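Local coordinates for protein endoglucanase (Thermotoga maritima, PDB 1VHO) that probably acts as an aminopeptidase of the M42 family that uses two divalent metal ions per subunit, despite the endoglucanase name it carries, at residues 222-227 against 299-304; 246-251 against 271-276. One frame throughout, in Å; residues are numbered along the deposited sequence.

Contact 1: 222-227 against 299-304; sequences AAIVMD and SLISIP
The side chain of D227 meets the strand 299-304 chiefly at CB, 3.4 Å from OG of S302 and 3.9 Å from CD1 of L300, and its carboxylate continues past them. CG lies roughly anti to the backbone N (chi1 -152°), which carries the flat group on beyond these two neighbours, and its OD1 forms a salt bridge with R281. The other flat groups are the peptides, and they join edge to edge as a parallel ladder. V225 uses both its polar backbone atoms toward this neighbour: its N gives a bond to S299 O, and its O takes I301 N at 3.1 Å in a nearly straight bond (169° at the hydrogen). D227 repeats the pattern less evenly, since its N comes to I301 O tilted 31° from the carbonyl plane, while its O accepts from I303 N at 3.0 Å.

One face of the pair carries I224, M226 and I301. CG2 of I224 meets CD1 of I301 at 3.6 Å, the two chains slanting across each other. The selenomethionine M226 bends at chi2 and chi3 and brings CE within 4.2 Å of CB of I301. On the other face L300 leans CD1 over to V225, 3.5 Å from its carbonyl O. The chemistry is thus divided: a mainly apolar face, with S299 at its start, under helices 171-187 and 317-333, and a second face whose C-terminal end turns polar at D227, probably a zinc ligand together with H67 and D172, held on a buried strand by main-chain bonds.

Contact 2: 246-251 against 271-276; sequences PVIGLG and VSLQEE
The P246 carbonyl O takes the amide N of Q274 at 2.8 Å, and Q274 answers by accepting I248 N on its own O at 2.9 Å. That second donor stands above the carbonyl plane, 37° out of it. E276 N then gives to I248 O, and L250 N closes the ladder on E276 O. A water adds a side-chain link: it donates to V247 O at 2.8 Å and to OE2 of E276 at 2.6 Å. The other oxygen, OE1, is bonded to the hydroxyl of T229, so both ends of this buried carboxylate are occupied. CG of E276 stands between the backbone N and the carbonyl carbon (chi1 68°), and the extended chain beyond it brings the carboxylate beside V247, whose CG1 comes within 3.7 Å of CD. With only the methyl of an alanine at E276, the water and T229 would probably lose their carboxylate partner, and a gap would open beside CG1 of V247.

This is a parallel beta-alpha-beta unit: strand 247-249 leads into helix 256-268, and the chain returns as strand 274-276 at one edge of the mixed sheet. On the face shared with E276, CB of Q274 lies near CG2 of V247, while its NE2 turns to the carbonyls of G245 and E241. On the side of I248 the contacts are largely apolar: CD1 of L273 lies 3.9 Å from CG1 of I248, and A266 of the helix packs on L273 as well. The other methyl of that leucine, CD2, meets CG of P246 at 3.7 Å. Farther along, toward solvent, CD1 of L250 rests 3.7 Å from CG of E275, whose bent chain leads its carboxylate away.

In the fold
Of the four strands, 222-229 is met first on the way from the N terminus, and the chain runs on through 246-251, then helix 256-268, then segment 271-276, before 299-304 returns beside the first strand. Contact 1 therefore closes the long loop, and contact 2 closes a shorter one lying wholly within it; the two do not cross. In the mixed sheet the order is 222-229, 297-304, 247-249, 274-276, so the last of these four strands lies between the first two. It runs antiparallel to 247-249, where S302 O meets V247 N and L300 O meets G249 N in probable hydrogen bonds. Contact 1 thus belongs to the sheet's interior, and contact 2 builds one of its two edges.

Contact 1: 222-227 against 299-304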
loop_
_atom_site.group_PDB
_atom_site.type_symbol
_atom_site.label_atom_id
_atom_site.label_comp_id
_atom_site.label_asym_id
_atom_site.label_seq_id
_atom_site.Cartn_x
_atom_site.Cartn_y
_atom_site.Cartn_z
ATOM N N ALA A 222 -16.172 14.599 0.157
ATOM C CA ALA A 222 -15.536 14.064 -1.050
ATOM C C ALA A 222 -14.398 13.113 -0.615
ATOM O O ALA A 222 -13.840 13.311 0.457
ATOM C CB ALA A 222 -15.013 15.111 -1.991
ATOM N N ALA A 223 -14.231 12.025 -1.371
ATOM C CA ALA A 223 -13.179 11.075 -0.963
ATOM C C ALA A 223 -12.315 10.718 -2.172
ATOM O O ALA A 223 -12.843 10.573 -3.270
ATOM C CB ALA A 223 -13.825 9.801 -0.440
ATOM N N ILE A 224 -11.017 10.598 -1.932
ATOM C CA ILE A 224 -10.120 10.191 -3.028
ATOM C C ILE A 224 -9.424 8.904 -2.526
ATOM O O ILE A 224 -8.747 8.946 -1.507
ATOM C CB ILE A 224 -9.143 11.282 -3.421
ATOM C CG1 ILE A 224 -9.905 12.622 -3.703
ATOM C CG2 ILE A 224 -8.349 10.841 -4.658
ATOM C CD1 ILE A 224 -8.940 13.679 -4.334
ATOM N N VAL A 225 -9.637 7.808 -3.223
ATOM C CA VAL A 225 -9.064 6.517 -2.835
ATOM C C VAL A 225 -7.809 6.291 -3.664
ATOM O O VAL A 225 -7.849 6.448 -4.871
ATOM C CB VAL A 225 -10.050 5.351 -3.077
ATOM C CG1 VAL A 225 -9.404 3.992 -2.917
ATOM C CG2 VAL A 225 -11.259 5.493 -2.159
HETATM N N MSE A 226 -6.732 5.857 -3.005
HETATM C CA MSE A 226 -5.484 5.633 -3.712
HETATM C C MSE A 226 -5.393 4.166 -4.151
HETATM O O MSE A 226 -5.731 3.284 -3.355
HETATM C CB MSE A 226 -4.310 5.840 -2.735
HETATM C CG MSE A 226 -4.165 7.200 -2.109
HETATM SE SE MSE A 226 -3.583 8.463 -3.430
HETATM C CE MSE A 226 -5.281 9.118 -4.027
ATOM N N ASP A 227 -4.727 3.948 -5.267
ATOM C CA ASP A 227 -4.506 2.570 -5.704
ATOM C C ASP A 227 -3.254 2.604 -6.588
ATOM O O ASP A 227 -2.575 3.638 -6.649
ATOM C CB ASP A 227 -5.705 2.039 -6.486
ATOM C CG ASP A 227 -5.867 0.529 -6.391
ATOM O OD1 ASP A 227 -4.914 -0.213 -6.057
ATOM O OD2 ASP A 227 -6.989 0.046 -6.650
ATOM N N SER A 299 -13.447 9.609 -5.998
ATOM C CA SER A 299 -12.523 9.566 -7.108
ATOM C C SER A 299 -11.470 8.480 -6.821
ATOM O O SER A 299 -11.093 8.330 -5.651
ATOM C CB SER A 299 -11.817 10.920 -7.289
ATOM O OG SER A 299 -10.764 10.764 -8.251
ATOM N N LEU A 300 -11.022 7.762 -7.831
ATOM C CA LEU A 300 -9.971 6.765 -7.710
ATOM C C LEU A 300 -8.756 7.285 -8.481
ATOM O O LEU A 300 -8.872 7.688 -9.639
ATOM C CB LEU A 300 -10.363 5.423 -8.317
ATOM C CG LEU A 300 -9.231 4.343 -8.300
ATOM C CD1 LEU A 300 -9.153 3.823 -6.858
ATOM C CD2 LEU A 300 -9.633 3.255 -9.273
ATOM N N ILE A 301 -7.607 7.415 -7.819
ATOM C CA ILE A 301 -6.395 7.897 -8.480
ATOM C C ILE A 301 -5.275 6.897 -8.150
ATOM O O ILE A 301 -5.083 6.599 -6.967
ATOM C CB ILE A 301 -5.992 9.323 -8.126
ATOM C CG1 ILE A 301 -7.163 10.306 -8.350
ATOM C CG2 ILE A 301 -4.817 9.790 -8.995
ATOM C CD1 ILE A 301 -6.953 11.695 -7.869
ATOM N N SER A 302 -4.531 6.499 -9.148
ATOM C CA SER A 302 -3.519 5.485 -9.019
ATOM C C SER A 302 -2.116 5.890 -9.414
ATOM O O SER A 302 -1.911 6.713 -10.306
ATOM C CB SER A 302 -3.883 4.261 -9.932
ATOM O OG SER A 302 -5.109 3.680 -9.449
ATOM N N ILE A 303 -1.157 5.226 -8.738
ATOM C CA ILE A 303 0.263 5.415 -9.061
ATOM C C ILE A 303 0.696 4.284 -10.010
ATOM O O ILE A 303 0.412 3.102 -9.726
ATOM C CB ILE A 303 1.068 5.332 -7.746
ATOM C CG1 ILE A 303 0.856 6.595 -6.894
ATOM C CG2 ILE A 303 2.568 5.153 -8.052
ATOM C CD1 ILE A 303 1.278 7.914 -7.520
ATOM N N PRO A 304 1.325 4.579 -11.137
ATOM C CA PRO A 304 1.794 3.563 -12.073
ATOM C C PRO A 304 2.836 2.684 -11.358
ATOM O O PRO A 304 3.701 3.218 -10.653
ATOM C CB PRO A 304 2.534 4.330 -13.179
ATOM C CG PRO A 304 1.854 5.701 -13.119
ATOM C CD PRO A 304 1.682 5.936 -11.620
#

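Contact 2: 246-251 against 271-276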
loop_
_atom_site.group_PDB
_atom_site.type_symbol
_atom_site.label_atom_id
_atom_site.label_comp_id
_atom_site.label_asym_id
_atom_site.label_seq_id
_atom_site.Cartn_x
_atom_site.Cartn_y
_atom_site.Cartn_z
ATOM N N PRO A 246 0.126 10.479 -12.252
ATOM C CA PRO A 246 -0.890 9.707 -11.595
ATOM C C PRO A 246 -2.024 9.420 -12.596
ATOM O O PRO A 246 -2.201 10.154 -13.590
ATOM C CB PRO A 246 -1.358 10.517 -10.417
ATOM C CG PRO A 246 -0.950 11.919 -10.718
ATOM C CD PRO A 246 0.236 11.846 -11.646
ATOM N N VAL A 247 -2.662 8.299 -12.349
ATOM C CA VAL A 247 -3.680 7.788 -13.262
ATOM C C VAL A 247 -5.088 7.950 -12.730
ATOM O O VAL A 247 -5.514 7.400 -11.703
ATOM C CB VAL A 247 -3.437 6.282 -13.522
ATOM C CG1 VAL A 247 -4.388 5.791 -14.629
ATOM C CG2 VAL A 247 -1.984 6.006 -13.899
ATOM N N ILE A 248 -5.856 8.790 -13.462
ATOM C CA ILE A 248 -7.220 9.051 -13.042
ATOM C C ILE A 248 -8.129 7.891 -13.442
ATOM O O ILE A 248 -8.160 7.605 -14.654
ATOM C CB ILE A 248 -7.744 10.325 -13.809
ATOM C CG1 ILE A 248 -6.850 11.523 -13.446
ATOM C CG2 ILE A 248 -9.204 10.539 -13.464
ATOM C CD1 ILE A 248 -6.804 11.756 -11.928
ATOM N N GLY A 249 -8.819 7.290 -12.508
ATOM C CA GLY A 249 -9.784 6.221 -12.775
ATOM C C GLY A 249 -11.063 6.868 -13.330
ATOM O O GLY A 249 -11.587 7.852 -12.800
ATOM N N LEU A 250 -11.618 6.252 -14.396
ATOM C CA LEU A 250 -12.842 6.833 -14.976
ATOM C C LEU A 250 -13.970 5.810 -15.004
ATOM O O LEU A 250 -14.834 5.859 -15.896
ATOM C CB LEU A 250 -12.516 7.306 -16.411
ATOM C CG LEU A 250 -11.531 8.468 -16.489
ATOM C CD1 LEU A 250 -11.003 8.684 -17.899
ATOM C CD2 LEU A 250 -12.179 9.744 -15.943
ATOM N N GLY A 251 -13.940 4.859 -14.079
ATOM C CA GLY A 251 -14.949 3.807 -14.016
ATOM C C GLY A 251 -16.328 4.306 -13.640
ATOM O O GLY A 251 -16.578 5.426 -13.176
ATOM N N VAL A 271 0.001 19.671 -13.645
ATOM C CA VAL A 271 0.217 18.323 -13.129
ATOM C C VAL A 271 -0.120 17.364 -14.310
ATOM O O VAL A 271 -1.281 17.358 -14.669
ATOM C CB VAL A 271 -0.640 17.947 -11.926
ATOM C CG1 VAL A 271 -0.279 16.492 -11.519
ATOM C CG2 VAL A 271 -0.351 18.820 -10.686
ATOM N N SER A 272 0.885 16.656 -14.808
ATOM C CA SER A 272 0.669 15.725 -15.918
ATOM C C SER A 272 -0.124 14.532 -15.407
ATOM O O SER A 272 0.238 13.991 -14.336
ATOM C CB SER A 272 2.001 15.275 -16.518
ATOM O OG SER A 272 2.609 16.422 -17.154
ATOM N N LEU A 273 -1.099 14.071 -16.132
ATOM C CA LEU A 273 -1.935 12.956 -15.661
ATOM C C LEU A 273 -2.075 11.893 -16.743
ATOM O O LEU A 273 -1.847 12.172 -17.928
ATOM C CB LEU A 273 -3.365 13.474 -15.391
ATOM C CG LEU A 273 -3.572 14.479 -14.233
ATOM C CD1 LEU A 273 -5.019 14.937 -14.184
ATOM C CD2 LEU A 273 -3.174 13.856 -12.889
ATOM N N GLN A 274 -2.475 10.700 -16.307
ATOM C CA GLN A 274 -2.758 9.626 -17.271
ATOM C C GLN A 274 -4.174 9.187 -16.925
ATOM O O GLN A 274 -4.713 9.726 -15.941
ATOM C CB GLN A 274 -1.772 8.461 -17.072
ATOM C CG GLN A 274 -0.358 8.823 -17.463
ATOM C CD GLN A 274 0.637 7.707 -17.323
ATOM O OE1 GLN A 274 0.880 7.017 -18.305
ATOM N NE2 GLN A 274 1.278 7.513 -16.147
ATOM N N GLU A 275 -4.808 8.280 -17.688
ATOM C CA GLU A 275 -6.136 7.885 -17.286
ATOM C C GLU A 275 -6.374 6.414 -17.640
ATOM O O GLU A 275 -5.606 5.822 -18.381
ATOM C CB GLU A 275 -7.204 8.790 -17.873
ATOM C CG GLU A 275 -7.556 8.516 -19.310
ATOM C CD GLU A 275 -6.449 8.739 -20.297
ATOM O OE1 GLU A 275 -6.013 7.757 -20.925
ATOM O OE2 GLU A 275 -6.009 9.895 -20.472
ATOM N N GLU A 276 -7.398 5.841 -17.044
ATOM C CA GLU A 276 -7.731 4.435 -17.339
ATOM C C GLU A 276 -9.242 4.309 -17.273
ATOM O O GLU A 276 -9.896 4.990 -16.479
ATOM C CB GLU A 276 -6.983 3.503 -16.394
ATOM C CG GLU A 276 -7.416 3.579 -14.935
ATOM C CD GLU A 276 -6.472 2.767 -14.030
ATOM O OE1 GLU A 276 -5.740 1.876 -14.523
ATOM O OE2 GLU A 276 -6.413 3.060 -12.835
HETATM O O HOH W 1 -6.844 5.007 -11.180
#